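PDB 4K7C: aminopeptidase C from Lactobacillus rhamnosus, which probably removes amino-terminal residues from peptides, acting as a papain-like cysteine aminopeptidase of the bleomycin hydrolase type. Local coordinates for residues Gly34-Ala39 with Asn335-Asp340; Lys274-Val279 with Glu290-Asn295. All blocks are in the same frame, centred on the assembly; numbering follows the deposited sequence.

Overall arrangement
Starting from the N terminus, the chain runs through helix 7-19 into helix 23-39, whose last turn enters contact 1. It then runs through much of the helical and beta structure before returning at 335-340, so that contact 1 closes a loop of 295 residues and ties the last turn of helix 23-39 to the loop leading into helix 339-343. Contact 2 falls wholly within that long excursion: after a connection of thirteen residues, strand 275-279 pairs antiparallel with strand 293-295, a short hairpin-like closure in the beta region of the fold. Contacts 1 and 2 do not touch: the centres of contact 1 and contact 2 are about 36 Å apart, and the nearest atoms of contact 1 and contact 2 are about 23 Å apart.

Contact 1: Gly34-Ala39 with Asn335-Asp340; sequences GINATA and NIYKKD
Ile-336 passes the end of helix 23-39 beside Ala-39, held there by backbone hydrogen bonding to Asn-41. Tyr-337 follows with the main side-chain contact. Its CB packs against Ala-39 CB at 4.1 Å, and with CG anti to the carbonyl carbon (chi1 -55°) the ring extends back along the helix to Asn-36. There the amide plane is nearly parallel to the ring, 12° apart, with Asn-36 OD1 over the face 3.5 Å from Tyr-337 CZ, offset toward the rim, and the rest of the amide beside the OH. The phenol OH is bonded to Ser-325 O, which helps fix the ring in place. Lys-338, the N-cap residue of helix 339-343, donates its backbone N-H to Ala-39 O, with Lys-338 N to Ala-39 O 2.9 Å and an N-H...O angle of 159°. The same oxygen receives a CA-H...O contact from Tyr-337. Lys-339 then stretches its extended chain over the helix, CG near Ala-39 CB and CE 3.8 Å from Ile-35 CG2, the two side chains crossing at about a right angle. A water bridges its NZ to Asn-36 OD1, 2.7 Å from that oxygen and donating to it. Asn-36 N bonds to Glu-171 of the second subunit, so the joint lies beside a subunit interface. Asn-36 OD1 thus combines ring packing with a water-mediated link to the lysine, whose positive charge probably polarises the bridge.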
loop_
_atom_site.group_PDB
_atom_site.type_symbol
_atom_site.label_atom_id
_atom_site.label_comp_id
_atom_site.label_asym_id
_atom_site.label_seq_id
_atom_site.Cartn_x
_atom_site.Cartn_y
_atom_site.Cartn_z
ATOM N N GLY A 34 15.587 10.977 16.001
ATOM C CA GLY A 34 15.121 10.641 17.315
ATOM C C GLY A 34 16.167 9.870 18.105
ATOM O O GLY A 34 17.266 9.570 17.667
ATOM N N ILE A 35 15.793 9.614 19.350
ATOM C CA ILE A 35 16.665 8.960 20.348
ATOM C C ILE A 35 17.111 7.540 20.009
ATOM O O ILE A 35 18.305 7.244 19.953
ATOM C CB ILE A 35 15.995 9.035 21.691
ATOM C CG1 ILE A 35 15.957 10.499 22.128
ATOM C CG2 ILE A 35 16.795 8.250 22.709
ATOM C CD1 ILE A 35 15.061 10.693 23.345
ATOM N N ASN A 36 16.139 6.654 19.827
ATOM C CA ASN A 36 16.397 5.256 19.563
ATOM C C ASN A 36 17.273 5.018 18.353
ATOM O O ASN A 36 18.238 4.322 18.438
ATOM C CB ASN A 36 15.077 4.428 19.396
ATOM C CG ASN A 36 14.296 4.231 20.737
ATOM O OD1 ASN A 36 14.796 4.456 21.833
ATOM N ND2 ASN A 36 13.040 3.834 20.613
ATOM N N ALA A 37 16.933 5.621 17.220
ATOM C CA ALA A 37 17.661 5.396 16.021
ATOM C C ALA A 37 19.002 6.048 16.037
ATOM O O ALA A 37 19.900 5.633 15.306
ATOM C CB ALA A 37 16.833 5.874 14.822
ATOM N N THR A 38 19.194 7.056 16.897
ATOM C CA THR A 38 20.547 7.653 17.029
ATOM C C THR A 38 21.466 6.817 17.935
ATOM O O THR A 38 22.592 6.536 17.661
ATOM C CB THR A 38 20.458 9.149 17.492
ATOM O OG1 THR A 38 19.692 9.871 16.517
ATOM C CG2 THR A 38 21.887 9.683 17.604
ATOM N N ALA A 39 20.909 6.310 19.012
ATOM C CA ALA A 39 21.622 5.604 20.044
ATOM C C ALA A 39 21.793 4.104 19.907
ATOM O O ALA A 39 22.537 3.535 20.696
ATOM C CB ALA A 39 20.900 5.847 21.360
ATOM N N ASN A 335 22.663 -2.955 26.598
ATOM C CA ASN A 335 23.575 -2.351 25.615
ATOM C C ASN A 335 22.926 -1.968 24.266
ATOM O O ASN A 335 23.657 -1.393 23.408
ATOM C CB ASN A 335 24.848 -3.241 25.346
ATOM C CG ASN A 335 25.691 -3.445 26.594
ATOM O OD1 ASN A 335 26.263 -4.596 26.852
ATOM N ND2 ASN A 335 25.815 -2.413 27.366
ATOM N N ILE A 336 21.637 -2.223 24.084
ATOM C CA ILE A 336 21.005 -1.983 22.772
ATOM C C ILE A 336 21.023 -0.525 22.388
ATOM O O ILE A 336 21.132 -0.205 21.184
ATOM C CB ILE A 336 19.643 -2.692 22.597
ATOM C CG1 ILE A 336 19.186 -2.632 21.165
ATOM C CG2 ILE A 336 18.555 -2.018 23.470
ATOM C CD1 ILE A 336 20.081 -3.325 20.182
ATOM N N TYR A 337 20.972 0.358 23.387
ATOM C CA TYR A 337 21.135 1.798 23.189
ATOM C C TYR A 337 22.250 2.279 24.049
ATOM O O TYR A 337 22.465 1.731 25.114
ATOM C CB TYR A 337 19.889 2.582 23.561
ATOM C CG TYR A 337 18.630 2.118 22.835
ATOM C CD1 TYR A 337 18.476 2.260 21.467
ATOM C CD2 TYR A 337 17.569 1.551 23.541
ATOM C CE1 TYR A 337 17.310 1.847 20.841
ATOM C CE2 TYR A 337 16.393 1.112 22.946
ATOM C CZ TYR A 337 16.251 1.243 21.574
ATOM O OH TYR A 337 15.132 0.829 20.943
ATOM N N LYS A 338 22.960 3.315 23.583
ATOM C CA LYS A 338 23.943 3.995 24.445
ATOM C C LYS A 338 23.547 5.428 24.621
ATOM O O LYS A 338 24.153 6.356 24.044
ATOM C CB LYS A 338 25.320 3.867 23.856
ATOM C CG LYS A 338 25.833 2.471 23.875
ATOM C CD LYS A 338 26.174 1.953 25.288
ATOM C CE LYS A 338 26.838 0.615 25.356
ATOM N NZ LYS A 338 27.081 0.170 26.783
ATOM N N LYS A 339 22.460 5.610 25.361
ATOM C CA LYS A 339 21.957 6.950 25.603
ATOM C C LYS A 339 22.842 7.820 26.466
ATOM O O LYS A 339 23.006 8.992 26.163
ATOM C CB LYS A 339 20.539 6.935 26.165
ATOM C CG LYS A 339 19.564 6.316 25.225
ATOM C CD LYS A 339 18.315 5.842 25.933
ATOM C CE LYS A 339 17.318 5.257 24.953
ATOM N NZ LYS A 339 16.211 4.593 25.699
ATOM N N ASP A 340 23.466 7.243 27.488
ATOM C CA ASP A 340 24.327 8.025 28.409
ATOM C C ASP A 340 25.465 8.632 27.591
ATOM O O ASP A 340 25.771 9.807 27.725
ATOM C CB ASP A 340 24.886 7.185 29.570
ATOM C CG ASP A 340 23.824 6.357 30.352
ATOM O OD1 ASP A 340 22.910 5.704 29.723
ATOM O OD2 ASP A 340 23.954 6.327 31.619
HETATM O O HOH W 1 14.043 3.425 24.251
#

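Contact 2: Lys274-Val279 with Glu290-Asn295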
loop_
_atom_site.group_PDB
_atom_site.type_symbol
_atom_site.label_atom_id
_atom_site.label_comp_id
_atom_site.label_asym_id
_atom_site.label_seq_id
_atom_site.Cartn_x
_atom_site.Cartn_y
_atom_site.Cartn_z
ATOM N N LYS A 274 13.013 -14.390 51.034
ATOM C CA LYS A 274 12.516 -15.639 51.739
ATOM C C LYS A 274 11.283 -15.407 52.585
ATOM O O LYS A 274 11.134 -15.967 53.657
ATOM C CB LYS A 274 13.630 -16.236 52.619
ATOM C CG LYS A 274 14.899 -16.477 51.879
ATOM C CD LYS A 274 15.968 -17.005 52.801
ATOM C CE LYS A 274 17.059 -17.739 52.065
ATOM N NZ LYS A 274 18.062 -18.144 53.127
ATOM N N HIS A 275 10.348 -14.632 52.060
ATOM C CA HIS A 275 9.045 -14.512 52.603
ATOM C C HIS A 275 8.036 -14.403 51.470
ATOM O O HIS A 275 8.357 -14.010 50.353
ATOM C CB HIS A 275 8.916 -13.249 53.496
ATOM C CG HIS A 275 9.842 -13.252 54.695
ATOM N ND1 HIS A 275 9.632 -14.078 55.798
ATOM C CD2 HIS A 275 11.036 -12.655 54.901
ATOM C CE1 HIS A 275 10.631 -13.938 56.656
ATOM N NE2 HIS A 275 11.500 -13.082 56.143
ATOM N N LEU A 276 6.793 -14.647 51.833
ATOM C CA LEU A 276 5.686 -14.420 50.959
ATOM C C LEU A 276 4.993 -13.114 51.099
ATOM O O LEU A 276 4.767 -12.572 52.222
ATOM C CB LEU A 276 4.611 -15.472 51.160
ATOM C CG LEU A 276 4.937 -16.847 50.699
ATOM C CD1 LEU A 276 3.715 -17.730 50.991
ATOM C CD2 LEU A 276 5.284 -16.938 49.212
ATOM N N TYR A 277 4.582 -12.615 49.932
ATOM C CA TYR A 277 3.904 -11.343 49.811
ATOM C C TYR A 277 2.635 -11.439 49.026
ATOM O O TYR A 277 2.535 -12.259 48.111
ATOM C CB TYR A 277 4.855 -10.278 49.120
ATOM C CG TYR A 277 6.100 -10.038 49.885
ATOM C CD1 TYR A 277 6.158 -8.994 50.799
ATOM C CD2 TYR A 277 7.186 -10.862 49.762
ATOM C CE1 TYR A 277 7.288 -8.796 51.578
ATOM C CE2 TYR A 277 8.324 -10.693 50.532
ATOM C CZ TYR A 277 8.362 -9.621 51.436
ATOM O OH TYR A 277 9.498 -9.533 52.213
ATOM N N THR A 278 1.638 -10.632 49.395
ATOM C CA THR A 278 0.461 -10.429 48.584
ATOM C C THR A 278 0.192 -8.950 48.443
ATOM O O THR A 278 0.848 -8.132 49.090
ATOM C CB THR A 278 -0.779 -11.212 49.140
ATOM O OG1 THR A 278 -1.818 -11.278 48.157
ATOM C CG2 THR A 278 -1.356 -10.545 50.417
ATOM N N VAL A 279 -0.809 -8.601 47.646
ATOM C CA VAL A 279 -1.164 -7.237 47.347
ATOM C C VAL A 279 -2.595 -7.000 47.698
ATOM O O VAL A 279 -3.525 -7.671 47.159
ATOM C CB VAL A 279 -0.895 -6.922 45.872
ATOM C CG1 VAL A 279 -1.257 -5.484 45.509
ATOM C CG2 VAL A 279 0.580 -7.154 45.570
ATOM N N GLU A 290 -5.522 -16.658 46.136
ATOM C CA GLU A 290 -4.986 -15.296 46.124
ATOM C C GLU A 290 -3.601 -15.255 45.548
ATOM O O GLU A 290 -2.971 -16.240 45.385
ATOM C CB GLU A 290 -4.939 -14.717 47.552
ATOM C CG GLU A 290 -6.306 -14.550 48.216
ATOM C CD GLU A 290 -6.194 -14.084 49.661
ATOM O OE1 GLU A 290 -5.055 -13.966 50.202
ATOM O OE2 GLU A 290 -7.258 -13.812 50.250
ATOM N N VAL A 291 -3.135 -14.052 45.247
ATOM C CA VAL A 291 -1.751 -13.813 44.793
ATOM C C VAL A 291 -0.800 -14.070 45.977
ATOM O O VAL A 291 -1.015 -13.542 47.094
ATOM C CB VAL A 291 -1.634 -12.351 44.224
ATOM C CG1 VAL A 291 -0.172 -11.914 43.942
ATOM C CG2 VAL A 291 -2.498 -12.192 42.968
ATOM N N ARG A 292 0.228 -14.865 45.697
ATOM C CA ARG A 292 1.366 -15.129 46.626
ATOM C C ARG A 292 2.719 -15.102 45.906
ATOM O O ARG A 292 2.963 -15.913 45.008
ATOM C CB ARG A 292 1.148 -16.540 47.243
ATOM C CG ARG A 292 0.030 -16.652 48.288
ATOM C CD ARG A 292 0.165 -15.786 49.543
ATOM N NE ARG A 292 -0.967 -16.023 50.436
ATOM C CZ ARG A 292 -2.126 -15.394 50.441
ATOM N NH1 ARG A 292 -2.357 -14.383 49.632
ATOM N NH2 ARG A 292 -3.081 -15.764 51.328
ATOM N N HIS A 293 3.562 -14.100 46.207
ATOM C CA HIS A 293 4.846 -13.978 45.639
ATOM C C HIS A 293 5.899 -14.283 46.718
ATOM O O HIS A 293 5.841 -13.703 47.808
ATOM C CB HIS A 293 5.087 -12.523 45.176
ATOM C CG HIS A 293 4.188 -12.037 44.099
ATOM N ND1 HIS A 293 4.075 -12.685 42.888
ATOM C CD2 HIS A 293 3.472 -10.896 43.991
ATOM C CE1 HIS A 293 3.240 -12.004 42.113
ATOM N NE2 HIS A 293 2.847 -10.926 42.764
ATOM N N LEU A 294 6.845 -15.111 46.371
ATOM C CA LEU A 294 8.046 -15.398 47.163
ATOM C C LEU A 294 9.214 -14.550 46.616
ATOM O O LEU A 294 9.686 -14.772 45.477
ATOM C CB LEU A 294 8.388 -16.879 47.065
ATOM C CG LEU A 294 9.641 -17.444 47.664
ATOM C CD1 LEU A 294 9.527 -17.218 49.157
ATOM C CD2 LEU A 294 9.804 -18.889 47.311
ATOM N N ASN A 295 9.668 -13.602 47.431
ATOM C CA ASN A 295 10.781 -12.760 47.058
ATOM C C ASN A 295 12.103 -13.408 47.333
ATOM O O ASN A 295 12.370 -13.820 48.476
ATOM C CB ASN A 295 10.720 -11.465 47.837
ATOM C CG ASN A 295 11.474 -10.355 47.129
ATOM O OD1 ASN A 295 11.698 -10.412 45.904
ATOM N ND2 ASN A 295 11.888 -9.374 47.862
#
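Val-291 O is gripped by two donors, Thr-278 OG1 at 2.6 Å and Arg-292 NH1 at 3.0 Å, which reach it from opposite faces of the carbonyl plane. This grip flanks an antiparallel strand pair, 275-279 with 293-295, in the beta region of the papain-like fold; strands 260-264 and 434-436 continue the pairing on its two sides. With OG1 anti to the backbone N (chi1 -165°), the Thr-278 hydroxyl is directed at that carbonyl. The guanidinium of Arg-292 turns end-on to Glu-290, with NH1 and NH2 both bonded to OE1 in a salt bridge, while NE bonds to Tyr-430 O and the group makes a cation-pi contact with the Tyr-430 ring. Tyr-277 and His-293 form a hydrogen-bonded pair: Tyr-277 N donates to His-293 O at 2.7 Å and His-293 N to Tyr-277 O at 2.8 Å, the latter nearly straight at 173°. At the neighbouring non-hydrogen-bonded pair, Leu-276 CD2 packs on Leu-294 CB. On the other face, the Tyr-277 ring meets Asn-295 through CB and not through the amide, whose OD1 bonds to Ala-266 N. There Tyr-277 CE2 rests 3.7 Å from Asn-295 CB.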